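Local coordinates for protein probable ribosomal RNA small subunit methyltransferase (Thermus thermophilus, PDB 3DMH) that methylates the N2 atom of a guanosine in 16S ribosomal RNA, with S-adenosylmethionine as the methyl donor, at residues 30-33 with 34-37; 117-120 with 121-124; 149-152 with 153-156; 191-195 with 196-200; 216-219 with 220-223. All coordinates share one frame; numbering follows the deposited sequence.

Contact 1 (30-33 with 34-37); sequences YRDP and VHDL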
loop_
_atom_site.group_PDB
_atom_site.type_symbol
_atom_site.label_atom_id
_atom_site.label_comp_id
_atom_site.label_asym_id
_atom_site.label_seq_id
_atom_site.Cartn_x
_atom_site.Cartn_y
_atom_site.Cartn_z
ATOM N N TYR A 30 -5.644 1.177 -12.873
ATOM C CA TYR A 30 -5.492 1.446 -14.310
ATOM C C TYR A 30 -5.289 0.128 -15.057
ATOM O O TYR A 30 -4.411 -0.662 -14.697
ATOM C CB TYR A 30 -4.286 2.364 -14.532
ATOM C CG TYR A 30 -3.792 2.499 -15.963
ATOM C CD1 TYR A 30 -4.597 3.064 -16.955
ATOM C CD2 TYR A 30 -2.500 2.088 -16.314
ATOM C CE1 TYR A 30 -4.133 3.197 -18.267
ATOM C CE2 TYR A 30 -2.029 2.221 -17.618
ATOM C CZ TYR A 30 -2.852 2.777 -18.584
ATOM O OH TYR A 30 -2.387 2.910 -19.878
ATOM N N ARG A 31 -6.100 -0.086 -16.098
ATOM C CA ARG A 31 -6.040 -1.326 -16.906
ATOM C C ARG A 31 -6.163 -2.559 -16.010
ATOM O O ARG A 31 -5.455 -3.558 -16.174
ATOM C CB ARG A 31 -4.782 -1.368 -17.777
ATOM C CG ARG A 31 -4.841 -0.378 -18.927
ATOM C CD ARG A 31 -3.626 -0.469 -19.832
ATOM N NE ARG A 31 -3.956 -0.084 -21.204
ATOM C CZ ARG A 31 -3.063 0.235 -22.139
ATOM N NH1 ARG A 31 -1.764 0.232 -21.858
ATOM N NH2 ARG A 31 -3.472 0.567 -23.359
ATOM N N ASP A 32 -7.071 -2.449 -15.043
ATOM C CA ASP A 32 -7.374 -3.528 -14.125
ATOM C C ASP A 32 -8.753 -4.054 -14.519
ATOM O O ASP A 32 -9.712 -3.281 -14.538
ATOM C CB ASP A 32 -7.390 -2.983 -12.690
ATOM C CG ASP A 32 -7.656 -4.052 -11.642
ATOM O OD1 ASP A 32 -8.547 -4.896 -11.825
ATOM O OD2 ASP A 32 -6.984 -4.026 -10.593
ATOM N N PRO A 33 -8.850 -5.346 -14.880
ATOM C CA PRO A 33 -10.174 -5.841 -15.311
ATOM C C PRO A 33 -11.308 -5.673 -14.292
ATOM O O PRO A 33 -12.468 -5.533 -14.701
ATOM C CB PRO A 33 -9.925 -7.324 -15.624
ATOM C CG PRO A 33 -8.435 -7.406 -15.894
ATOM C CD PRO A 33 -7.813 -6.391 -14.966
ATOM N N VAL A 34 -10.992 -5.670 -12.992
ATOM C CA VAL A 34 -12.048 -5.504 -11.979
ATOM C C VAL A 34 -12.573 -4.070 -12.026
ATOM O O VAL A 34 -13.779 -3.835 -12.134
ATOM C CB VAL A 34 -11.567 -5.901 -10.557
ATOM C CG1 VAL A 34 -12.616 -5.564 -9.502
ATOM C CG2 VAL A 34 -11.193 -7.377 -10.505
ATOM N N HIS A 35 -11.667 -3.094 -11.951
ATOM C CA HIS A 35 -12.097 -1.702 -12.060
ATOM C C HIS A 35 -12.748 -1.405 -13.427
ATOM O O HIS A 35 -13.710 -0.640 -13.508
ATOM C CB HIS A 35 -10.940 -0.723 -11.774
ATOM C CG HIS A 35 -10.353 -0.829 -10.392
ATOM N ND1 HIS A 35 -10.638 0.078 -9.392
ATOM C CD2 HIS A 35 -9.473 -1.710 -9.856
ATOM C CE1 HIS A 35 -9.973 -0.247 -8.300
ATOM N NE2 HIS A 35 -9.251 -1.321 -8.552
ATOM N N ASP A 36 -12.244 -2.025 -14.501
ATOM C CA ASP A 36 -12.814 -1.822 -15.843
ATOM C C ASP A 36 -14.253 -2.324 -15.927
ATOM O O ASP A 36 -15.098 -1.693 -16.542
ATOM C CB ASP A 36 -11.975 -2.510 -16.933
ATOM C CG ASP A 36 -10.696 -1.757 -17.247
ATOM O OD1 ASP A 36 -10.556 -0.613 -16.762
ATOM O OD2 ASP A 36 -9.829 -2.312 -17.955
ATOM N N LEU A 37 -14.517 -3.452 -15.287
ATOM C CA LEU A 37 -15.869 -4.014 -15.332
ATOM C C LEU A 37 -16.811 -3.132 -14.511
ATOM O O LEU A 37 -17.954 -2.897 -14.913
ATOM C CB LEU A 37 -15.889 -5.457 -14.850
ATOM C CG LEU A 37 -17.133 -6.272 -15.244
ATOM C CD1 LEU A 37 -17.257 -6.377 -16.765
ATOM C CD2 LEU A 37 -17.028 -7.640 -14.620
HETATM O O HOH W 1 -8.539 1.125 -17.403
#
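Asp32 and Val34 lie side by side and point the same way at the first turn of helix 33-41, where the aspartate is the N-cap. Its CG stands anti to the backbone N (chi1 -178°), which swings the carboxylate forward over the start of the helix, and OD1 accepts from Val34 N at 2.8 Å. The same oxygen rests against Val34 CB at 3.4 Å. Towards His35 the carboxylate presents itself differently: the planes of carboxylate and imidazole stand 73° apart, and Asp32 CG lies in the ring plane at its edge, 3.5 Å from His35 CD2. A carbon of the ring, not a nitrogen, therefore meets the acid. Asp36 folds back over the N-terminal end instead. Its backbone N donates to Asp32 O at 2.8 Å, while its OD1 takes a hydrogen bond from a water that in turn accepts from Arg31 N, so that the loop ahead of the cap is tied to the first turn. Leu37 N continues the helical pattern to Pro33 O. Beyond the segments, Tyr168 of strand 168-174 packs on Pro33, Val34 and Leu37, and Ala108 touches Val34 and His35. Asp36 is the second acid of the first turn, but the cap carboxylate sits at the positive end of the helix, where the N-H of Val34 and the helix dipole would probably stabilise the negative charge of Asp32.

Contact 2 (117-120 with 121-124); sequences YVQA and SLVA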
loop_
_atom_site.group_PDB
_atom_site.type_symbol
_atom_site.label_atom_id
_atom_site.label_comp_id
_atom_site.label_asym_id
_atom_site.label_seq_id
_atom_site.Cartn_x
_atom_site.Cartn_y
_atom_site.Cartn_z
ATOM N N TYR A 117 -8.672 -7.634 5.672
ATOM C CA TYR A 117 -8.838 -6.315 5.067
ATOM C C TYR A 117 -10.122 -6.232 4.248
ATOM O O TYR A 117 -10.855 -5.230 4.310
ATOM C CB TYR A 117 -7.636 -5.975 4.193
ATOM C CG TYR A 117 -7.603 -4.519 3.815
ATOM C CD1 TYR A 117 -6.989 -3.586 4.645
ATOM C CD2 TYR A 117 -8.209 -4.067 2.643
ATOM C CE1 TYR A 117 -6.962 -2.251 4.338
ATOM C CE2 TYR A 117 -8.190 -2.718 2.316
ATOM C CZ TYR A 117 -7.545 -1.813 3.162
ATOM O OH TYR A 117 -7.534 -0.474 2.861
ATOM N N VAL A 118 -10.405 -7.292 3.501
ATOM C CA VAL A 118 -11.630 -7.353 2.705
ATOM C C VAL A 118 -12.831 -7.332 3.650
ATOM O O VAL A 118 -13.802 -6.611 3.412
ATOM C CB VAL A 118 -11.686 -8.590 1.759
ATOM C CG1 VAL A 118 -13.047 -8.675 1.055
ATOM C CG2 VAL A 118 -10.555 -8.563 0.729
ATOM N N GLN A 119 -12.775 -8.118 4.734
ATOM C CA GLN A 119 -13.922 -8.193 5.639
ATOM C C GLN A 119 -14.229 -6.847 6.281
ATOM O O GLN A 119 -15.397 -6.449 6.387
ATOM C CB GLN A 119 -13.688 -9.248 6.734
ATOM C CG GLN A 119 -14.894 -9.442 7.656
ATOM C CD GLN A 119 -16.072 -10.091 6.954
ATOM O OE1 GLN A 119 -15.906 -10.759 5.930
ATOM N NE2 GLN A 119 -17.273 -9.898 7.500
ATOM N N ALA A 120 -13.171 -6.152 6.696
ATOM C CA ALA A 120 -13.303 -4.828 7.290
ATOM C C ALA A 120 -13.922 -3.872 6.275
ATOM O O ALA A 120 -14.748 -3.028 6.629
ATOM C CB ALA A 120 -11.939 -4.307 7.732
ATOM N N SER A 121 -13.515 -4.019 5.015
ATOM C CA SER A 121 -14.066 -3.207 3.916
ATOM C C SER A 121 -15.544 -3.491 3.656
ATOM O O SER A 121 -16.332 -2.562 3.425
ATOM C CB SER A 121 -13.260 -3.399 2.629
ATOM O OG SER A 121 -11.939 -2.880 2.798
ATOM N N LEU A 122 -15.911 -4.774 3.712
ATOM C CA LEU A 122 -17.312 -5.182 3.550
ATOM C C LEU A 122 -18.185 -4.611 4.658
ATOM O O LEU A 122 -19.265 -4.083 4.392
ATOM C CB LEU A 122 -17.430 -6.709 3.513
ATOM C CG LEU A 122 -16.900 -7.380 2.237
ATOM C CD1 LEU A 122 -16.904 -8.903 2.373
ATOM C CD2 LEU A 122 -17.695 -6.934 1.009
ATOM N N VAL A 123 -17.720 -4.719 5.904
ATOM C CA VAL A 123 -18.480 -4.156 7.026
ATOM C C VAL A 123 -18.551 -2.627 6.951
ATOM O O VAL A 123 -19.604 -2.039 7.213
ATOM C CB VAL A 123 -17.921 -4.605 8.386
ATOM C CG1 VAL A 123 -18.770 -4.038 9.509
ATOM C CG2 VAL A 123 -17.902 -6.124 8.464
ATOM N N ALA A 124 -17.442 -1.977 6.578
ATOM C CA ALA A 124 -17.461 -0.529 6.396
ATOM C C ALA A 124 -18.527 -0.142 5.370
ATOM O O ALA A 124 -19.234 0.860 5.544
ATOM C CB ALA A 124 -16.097 -0.032 5.937
#
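Tyr117 meets Ser121 one turn further along helix 115-128, and its carbonyl oxygen takes two bonds from that residue. Ser121 N and Ser121 OG both donate to Tyr117 O at 3.0 Å, reaching it from opposite faces of the carbonyl plane. The hydroxyl can do so because OG sits beside its own backbone N (chi1 -66°), folded back along the helix; it also lies 3.8 Å from Tyr117 CE2. With an alanine here, Tyr117 O would probably keep the main-chain bond alone, and the space beside the tyrosine ring would be less well filled. Next, Val118 runs alongside Leu122, its CG1 4.1 Å from Leu122 CD1, while Val118 O accepts from Leu122 N at 2.8 Å. Gln119 is bent at its second torsion (69°), which brings NE2 to 3.9 Å from Val123 CG2; the amide nitrogen is hydrogen-bonded to Glu151 of helix 145-156. Ala120 closes the series through its carbonyl, bonded to Ala124 N. Around this turn the faces divide: Trp95 meets the Tyr117 ring and touches Ala120, Leu107 of strand 102-108 lies against Ser121 and Leu122, and Tyr148, Glu151 and Leu155 of helix 145-156 flank Val118 and Leu122.

Contact 3 (149-152 with 153-156); sequences FKEA and RALL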
loop_
_atom_site.group_PDB
_atom_site.type_symbol
_atom_site.label_atom_id
_atom_site.label_comp_id
_atom_site.label_asym_id
_atom_site.label_seq_id
_atom_site.Cartn_x
_atom_site.Cartn_y
_atom_site.Cartn_z
ATOM N N PHE A 149 -18.708 -12.224 -1.992
ATOM C CA PHE A 149 -20.084 -11.928 -2.413
ATOM C C PHE A 149 -21.096 -12.626 -1.503
ATOM O O PHE A 149 -22.119 -12.042 -1.144
ATOM C CB PHE A 149 -20.282 -12.343 -3.876
ATOM C CG PHE A 149 -21.667 -12.081 -4.421
ATOM C CD1 PHE A 149 -22.415 -10.974 -4.012
ATOM C CD2 PHE A 149 -22.206 -12.939 -5.375
ATOM C CE1 PHE A 149 -23.692 -10.738 -4.527
ATOM C CE2 PHE A 149 -23.481 -12.710 -5.910
ATOM C CZ PHE A 149 -24.227 -11.607 -5.482
ATOM N N LYS A 150 -20.806 -13.869 -1.121
ATOM C CA LYS A 150 -21.648 -14.597 -0.162
ATOM C C LYS A 150 -21.707 -13.867 1.186
ATOM O O LYS A 150 -22.781 -13.746 1.790
ATOM C CB LYS A 150 -21.135 -16.029 0.012
ATOM C CG LYS A 150 -22.010 -16.905 0.903
ATOM C CD LYS A 150 -21.611 -18.365 0.809
ATOM C CE LYS A 150 -22.520 -19.219 1.672
ATOM N NZ LYS A 150 -22.468 -20.654 1.287
ATOM N N GLU A 151 -20.552 -13.366 1.637
ATOM C CA GLU A 151 -20.476 -12.601 2.879
ATOM C C GLU A 151 -21.220 -11.261 2.765
ATOM O O GLU A 151 -21.941 -10.864 3.691
ATOM C CB GLU A 151 -19.013 -12.429 3.325
ATOM C CG GLU A 151 -18.783 -11.606 4.618
ATOM C CD GLU A 151 -19.461 -12.180 5.871
ATOM O OE1 GLU A 151 -19.865 -13.366 5.884
ATOM O OE2 GLU A 151 -19.595 -11.426 6.860
ATOM N N ALA A 152 -21.048 -10.570 1.638
ATOM C CA ALA A 152 -21.779 -9.324 1.394
ATOM C C ALA A 152 -23.290 -9.547 1.449
ATOM O O ALA A 152 -24.011 -8.762 2.060
ATOM C CB ALA A 152 -21.371 -8.702 0.056
ATOM N N ARG A 153 -23.753 -10.629 0.831
ATOM C CA ARG A 153 -25.179 -10.950 0.826
ATOM C C ARG A 153 -25.688 -11.218 2.239
ATOM O O ARG A 153 -26.788 -10.794 2.590
ATOM C CB ARG A 153 -25.485 -12.144 -0.089
ATOM C CG ARG A 153 -25.580 -11.787 -1.561
ATOM C CD ARG A 153 -25.832 -13.010 -2.429
ATOM N NE ARG A 153 -24.769 -14.005 -2.296
ATOM C CZ ARG A 153 -24.816 -15.227 -2.819
ATOM N NH1 ARG A 153 -25.871 -15.611 -3.532
ATOM N NH2 ARG A 153 -23.807 -16.068 -2.633
ATOM N N ALA A 154 -24.875 -11.902 3.046
ATOM C CA ALA A 154 -25.205 -12.160 4.448
ATOM C C ALA A 154 -25.237 -10.866 5.259
ATOM O O ALA A 154 -26.079 -10.685 6.134
ATOM C CB ALA A 154 -24.222 -13.146 5.056
ATOM N N LEU A 155 -24.321 -9.952 4.944
ATOM C CA LEU A 155 -24.246 -8.681 5.661
ATOM C C LEU A 155 -25.400 -7.728 5.346
ATOM O O LEU A 155 -25.834 -6.982 6.229
ATOM C CB LEU A 155 -22.910 -7.978 5.376
ATOM C CG LEU A 155 -21.647 -8.542 6.034
ATOM C CD1 LEU A 155 -20.412 -7.913 5.399
ATOM C CD2 LEU A 155 -21.657 -8.314 7.539
ATOM N N LEU A 156 -25.866 -7.743 4.089
ATOM C CA LEU A 156 -26.785 -6.720 3.549
ATOM C C LEU A 156 -28.217 -7.186 3.250
ATOM O O LEU A 156 -29.179 -6.565 3.727
ATOM C CB LEU A 156 -26.214 -6.119 2.255
ATOM C CG LEU A 156 -24.948 -5.292 2.428
ATOM C CD1 LEU A 156 -24.165 -5.273 1.116
ATOM C CD2 LEU A 156 -25.291 -3.891 2.884
#
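This is an i to i+4 cation-pi stack on an alpha-helix, in the last turns of helix 145-156, which packs on the seven-stranded mixed sheet of the N-terminal half through strands 133-140 and 168-174. The guanidinium of Arg153 lies flat over one face of the Phe149 ring, the planes 14° apart and the centres separated by 4.4 Å. The aliphatic part shares the same face: Arg153 CD stands 4.0 Å from the ring centroid in a CH-pi contact. A bend at the third torsion of Arg153 (-60°) turns the guanidinium back over the phenyl group, while its edge faces the backbone of Lys150, with NH2 3.6 Å from Lys150 CA. A leucine in its place has no guanidinium, so this face of the Phe149 ring would probably lose its flat cationic cover and the ring would be freer to turn. Phe149 also meets the ring of Phe145 and rests on Ala171 and Leu173. On another side of the helix, Glu151, whose carboxylate is the one held by Gln119, crosses Leu155 obliquely. Ala152 and Leu156 face inwards to Leu137 and Leu135 of strand 133-140. Phe149 O, beside the stack, is shared: Arg153 N reaches it at 2.9 Å, and Arg153 NE adds a weak bond at 3.5 Å.

Contact 4 (191-195 with 196-200); sequences ARILG and AEYTF
The closed end of the hairpin made by strands 187-193 and 196-202 brings Arg192 and Glu197 together as a non-hydrogen-bonded pair. Arg192 runs extended to NE, with CG anti to the backbone N (chi1 -169°), and Glu197 bends at its second torsion so that the carboxylate comes across the arginine chain. Arg192 NH1 donates to Glu197 OE2 at 3.1 Å in a fairly straight salt bridge (164°). The acceptor oxygen uses its anti lone pair and lies in the guanidinium plane, while the two flat groups are 33° apart. Gly195 O lies over a face of the same guanidinium. The chain reverses through a type I' beta turn from Ile193 to Ala196, with positive phi at Leu194 and Gly195, the compact two-residue loop of a classic beta hairpin. Ile193 N donates to Ala196 O at 2.8 Å, and Ala196 N donates back to Ile193 O. One step further from the turn, Ala191 and Tyr198 exchange a pair of backbone bonds. On the sheet face opposite the salt bridge, Ile193 CB packs 3.8 Å from Tyr198 CE2, and Ile193 CD1 meets the edge of the Phe200 ring, 3.7 Å from CZ. A water bridges Ile193 O and Tyr198 OH, lying in the plane of the tyrosine ring at its edge. This apolar face is met by Leu217 and Leu220 of helix 214-227, which touch Ile193, and by Pro250 of helix 248-253, which touches Ile193 and Tyr198.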
loop_
_atom_site.group_PDB
_atom_site.type_symbol
_atom_site.label_atom_id
_atom_site.label_comp_id
_atom_site.label_asym_id
_atom_site.label_seq_id
_atom_site.Cartn_x
_atom_site.Cartn_y
_atom_site.Cartn_z
ATOM N N ALA A 191 8.671 -10.218 18.627
ATOM C CA ALA A 191 9.792 -10.850 17.947
ATOM C C ALA A 191 11.104 -10.398 18.581
ATOM O O ALA A 191 11.215 -9.261 19.053
ATOM C CB ALA A 191 9.784 -10.510 16.465
ATOM N N ARG A 192 12.096 -11.281 18.586
ATOM C CA ARG A 192 13.418 -10.909 19.045
ATOM C C ARG A 192 14.300 -10.684 17.830
ATOM O O ARG A 192 14.426 -11.561 16.976
ATOM C CB ARG A 192 14.004 -11.984 19.965
ATOM C CG ARG A 192 15.263 -11.545 20.689
ATOM C CD ARG A 192 15.718 -12.645 21.646
ATOM N NE ARG A 192 16.935 -12.307 22.390
ATOM C CZ ARG A 192 16.965 -11.553 23.485
ATOM N NH1 ARG A 192 15.841 -11.035 23.972
ATOM N NH2 ARG A 192 18.124 -11.306 24.089
ATOM N N ILE A 193 14.852 -9.477 17.732
ATOM C CA ILE A 193 15.673 -9.092 16.598
ATOM C C ILE A 193 17.015 -8.566 17.086
ATOM O O ILE A 193 17.072 -7.617 17.874
ATOM C CB ILE A 193 14.955 -8.030 15.698
ATOM C CG1 ILE A 193 13.642 -8.597 15.123
ATOM C CG2 ILE A 193 15.878 -7.562 14.582
ATOM C CD1 ILE A 193 12.696 -7.546 14.534
ATOM N N LEU A 194 18.088 -9.202 16.623
ATOM C CA LEU A 194 19.458 -8.828 16.984
ATOM C C LEU A 194 19.631 -8.610 18.493
ATOM O O LEU A 194 20.221 -7.618 18.926
ATOM C CB LEU A 194 19.911 -7.582 16.193
ATOM C CG LEU A 194 19.859 -7.571 14.661
ATOM C CD1 LEU A 194 20.103 -6.161 14.128
ATOM C CD2 LEU A 194 20.853 -8.550 14.064
ATOM N N GLY A 195 19.094 -9.536 19.286
ATOM C CA GLY A 195 19.261 -9.517 20.745
ATOM C C GLY A 195 18.345 -8.586 21.529
ATOM O O GLY A 195 18.594 -8.332 22.713
ATOM N N ALA A 196 17.294 -8.077 20.874
ATOM C CA ALA A 196 16.352 -7.159 21.521
ATOM C C ALA A 196 14.907 -7.518 21.193
ATOM O O ALA A 196 14.618 -8.006 20.103
ATOM C CB ALA A 196 16.649 -5.717 21.122
ATOM N N GLU A 197 14.013 -7.266 22.143
ATOM C CA GLU A 197 12.599 -7.613 22.010
ATOM C C GLU A 197 11.783 -6.475 21.446
ATOM O O GLU A 197 11.892 -5.344 21.923
ATOM C CB GLU A 197 12.012 -7.974 23.372
ATOM C CG GLU A 197 12.534 -9.271 23.949
ATOM C CD GLU A 197 12.133 -10.491 23.129
ATOM O OE1 GLU A 197 11.026 -10.495 22.537
ATOM O OE2 GLU A 197 12.936 -11.452 23.092
ATOM N N TYR A 198 10.950 -6.794 20.453
ATOM C CA TYR A 198 10.025 -5.832 19.842
ATOM C C TYR A 198 8.612 -6.387 19.846
ATOM O O TYR A 198 8.409 -7.588 19.659
ATOM C CB TYR A 198 10.444 -5.504 18.400
ATOM C CG TYR A 198 11.830 -4.917 18.306
ATOM C CD1 TYR A 198 12.037 -3.539 18.388
ATOM C CD2 TYR A 198 12.944 -5.744 18.186
ATOM C CE1 TYR A 198 13.317 -3.003 18.325
ATOM C CE2 TYR A 198 14.220 -5.218 18.130
ATOM C CZ TYR A 198 14.405 -3.853 18.206
ATOM O OH TYR A 198 15.681 -3.345 18.149
ATOM N N THR A 199 7.630 -5.512 20.061
ATOM C CA THR A 199 6.238 -5.878 19.855
ATOM C C THR A 199 5.708 -5.034 18.719
ATOM O O THR A 199 5.540 -3.822 18.864
ATOM C CB THR A 199 5.379 -5.662 21.108
ATOM O OG1 THR A 199 5.899 -6.471 22.174
ATOM C CG2 THR A 199 3.943 -6.075 20.847
ATOM N N PHE A 200 5.446 -5.693 17.602
ATOM C CA PHE A 200 4.869 -5.020 16.442
ATOM C C PHE A 200 3.348 -4.984 16.506
ATOM O O PHE A 200 2.703 -5.887 17.048
ATOM C CB PHE A 200 5.355 -5.663 15.148
ATOM C CG PHE A 200 6.840 -5.580 14.960
ATOM C CD1 PHE A 200 7.431 -4.431 14.446
ATOM C CD2 PHE A 200 7.659 -6.643 15.325
ATOM C CE1 PHE A 200 8.811 -4.349 14.276
ATOM C CE2 PHE A 200 9.041 -6.576 15.171
ATOM C CZ PHE A 200 9.623 -5.424 14.635
HETATM O O HOH W 2 17.571 -4.956 17.476
#

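Contact 5 (216-219 with 220-223); sequences SLLL and LEAL. With SAM (S-adenosylmethionine), chain D.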
loop_
_atom_site.group_PDB
_atom_site.type_symbol
_atom_site.label_atom_id
_atom_site.label_comp_id
_atom_site.label_asym_id
_atom_site.label_seq_id
_atom_site.Cartn_x
_atom_site.Cartn_y
_atom_site.Cartn_z
ATOM N N SER A 216 13.706 -9.461 5.852
ATOM C CA SER A 216 13.998 -8.281 6.670
ATOM C C SER A 216 15.030 -8.613 7.758
ATOM O O SER A 216 15.975 -7.844 7.986
ATOM C CB SER A 216 12.708 -7.746 7.290
ATOM O OG SER A 216 11.740 -7.454 6.295
ATOM N N LEU A 217 14.858 -9.762 8.416
ATOM C CA LEU A 217 15.849 -10.244 9.395
ATOM C C LEU A 217 17.221 -10.388 8.744
ATOM O O LEU A 217 18.224 -9.989 9.320
ATOM C CB LEU A 217 15.426 -11.583 10.016
ATOM C CG LEU A 217 14.189 -11.539 10.907
ATOM C CD1 LEU A 217 13.817 -12.942 11.360
ATOM C CD2 LEU A 217 14.436 -10.632 12.118
ATOM N N LEU A 218 17.261 -10.952 7.541
ATOM C CA LEU A 218 18.529 -11.149 6.824
ATOM C C LEU A 218 19.236 -9.833 6.489
ATOM O O LEU A 218 20.462 -9.726 6.612
ATOM C CB LEU A 218 18.293 -11.946 5.545
ATOM C CG LEU A 218 19.542 -12.542 4.896
ATOM C CD1 LEU A 218 20.185 -13.627 5.796
ATOM C CD2 LEU A 218 19.208 -13.090 3.506
ATOM N N LEU A 219 18.459 -8.831 6.073
ATOM C CA LEU A 219 19.014 -7.511 5.796
ATOM C C LEU A 219 19.640 -6.938 7.065
ATOM O O LEU A 219 20.763 -6.454 7.026
ATOM C CB LEU A 219 17.929 -6.554 5.266
ATOM C CG LEU A 219 18.464 -5.192 4.812
ATOM C CD1 LEU A 219 17.591 -4.663 3.664
ATOM C CD2 LEU A 219 18.563 -4.159 5.948
ATOM N N LEU A 220 18.924 -7.026 8.185
ATOM C CA LEU A 220 19.410 -6.476 9.463
ATOM C C LEU A 220 20.664 -7.192 9.950
ATOM O O LEU A 220 21.591 -6.550 10.445
ATOM C CB LEU A 220 18.311 -6.486 10.532
ATOM C CG LEU A 220 17.140 -5.512 10.322
ATOM C CD1 LEU A 220 16.066 -5.744 11.389
ATOM C CD2 LEU A 220 17.632 -4.070 10.356
ATOM N N GLU A 221 20.699 -8.513 9.785
ATOM C CA GLU A 221 21.895 -9.295 10.117
ATOM C C GLU A 221 23.087 -8.854 9.271
ATOM O O GLU A 221 24.176 -8.632 9.809
ATOM C CB GLU A 221 21.615 -10.788 9.973
ATOM C CG GLU A 221 20.608 -11.288 10.995
ATOM C CD GLU A 221 20.060 -12.673 10.683
ATOM O OE1 GLU A 221 20.143 -13.114 9.513
ATOM O OE2 GLU A 221 19.527 -13.310 11.613
ATOM N N ALA A 222 22.873 -8.696 7.966
ATOM C CA ALA A 222 23.932 -8.269 7.051
ATOM C C ALA A 222 24.411 -6.863 7.415
ATOM O O ALA A 222 25.612 -6.584 7.404
ATOM C CB ALA A 222 23.446 -8.299 5.610
ATOM N N LEU A 223 23.451 -5.999 7.743
ATOM C CA LEU A 223 23.728 -4.622 8.128
ATOM C C LEU A 223 24.572 -4.559 9.387
ATOM O O LEU A 223 25.611 -3.895 9.402
ATOM C CB LEU A 223 22.416 -3.834 8.310
ATOM C CG LEU A 223 22.515 -2.331 8.602
ATOM C CD1 LEU A 223 21.327 -1.609 7.993
ATOM C CD2 LEU A 223 22.605 -2.044 10.103
HETATM N N SAM D . 9.993 -2.732 5.332
HETATM C CA SAM D . 8.860 -3.646 5.708
HETATM C C SAM D . 9.427 -4.982 6.134
HETATM O O SAM D . 10.623 -5.174 5.874
HETATM O OXT SAM D . 8.689 -5.822 6.676
HETATM C CB SAM D . 7.911 -3.873 4.529
HETATM C CG SAM D . 8.540 -4.491 3.278
HETATM S SD SAM D . 7.286 -4.822 1.997
HETATM C CE SAM D . 8.111 -6.100 1.004
HETATM C "C5'" SAM D . 7.372 -3.415 0.852
HETATM C "C4'" SAM D . 6.668 -2.183 1.395
HETATM O "O4'" SAM D . 6.736 -1.223 0.343
HETATM C "C3'" SAM D . 5.190 -2.385 1.758
HETATM O "O3'" SAM D . 4.917 -1.985 3.095
HETATM C "C2'" SAM D . 4.455 -1.531 0.720
HETATM O "O2'" SAM D . 3.214 -1.000 1.141
HETATM C "C1'" SAM D . 5.534 -0.486 0.448
HETATM N N9 SAM D . 5.279 0.244 -0.779
HETATM C C8 SAM D . 4.660 -0.195 -1.948
HETATM N N7 SAM D . 4.661 0.814 -2.854
HETATM C C5 SAM D . 5.263 1.903 -2.259
HETATM C C6 SAM D . 5.508 3.216 -2.677
HETATM N N6 SAM D . 5.115 3.649 -3.883
HETATM N N1 SAM D . 6.151 4.060 -1.801
HETATM C C2 SAM D . 6.535 3.646 -0.545
HETATM N N3 SAM D . 6.253 2.365 -0.083
HETATM C C4 SAM D . 5.642 1.531 -0.953
#
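Unusually for a contact within one helix, its first residue reaches out to the cofactor: Ser216 OG donates to the carboxylate O of S-adenosylmethionine at 2.6 Å. The hydroxyl is held beside its own backbone N (chi1 -56°) and is also hydrogen-bonded to Asn305, a residue of the cofactor and guanosine sites. Meanwhile Ser216 O accepts from Leu220 N at 3.1 Å, so the serine serves helix and ligand at once. Further along, Leu218 and Glu221 cross at about a right angle, with Leu218 CD1 3.8 Å from Glu221 OE1, and the methylene CG of Glu221 lies 3.2 Å from Leu217 O. Leu219 and Leu223 meet loosely one turn apart, CD2 to CD1 at 4.3 Å, on the side that turns to Val303 of strand 299-304 and Phe337 of strand 334-340. Leu247 touches both Ser216 and Leu220. The helix thus presents a polar hydroxyl at the pocket and leucines to the sheet and hairpin. With the serine hydroxyl donating to the cofactor carboxylate and Asn305 bonded to the same OG, the hydroxyl is probably fixed in rotation and is likely to help hold the amino-acid end of S-adenosylmethionine.

Overall arrangement
From the N terminus, the five contacts follow one another in series, none nesting in or crossing another, and each is local, with no residues between its segments: a helix cap in contact 1, helical turns in contacts 2, 3 and 5, a hairpin in contact 4. Contact 1 opens helix 33-41; contacts 2 and 3, on helices 115-128 and 145-156, touch each other. These three belong to the first seven-stranded sheet and its helices. The chain then passes to contact 4 and to contact 5 on helix 214-227, which also touch, beside the second, cofactor-binding sheet. Contacts 1 and 5, their centres about 38 Å apart, lie on opposite sides of the chain's centre.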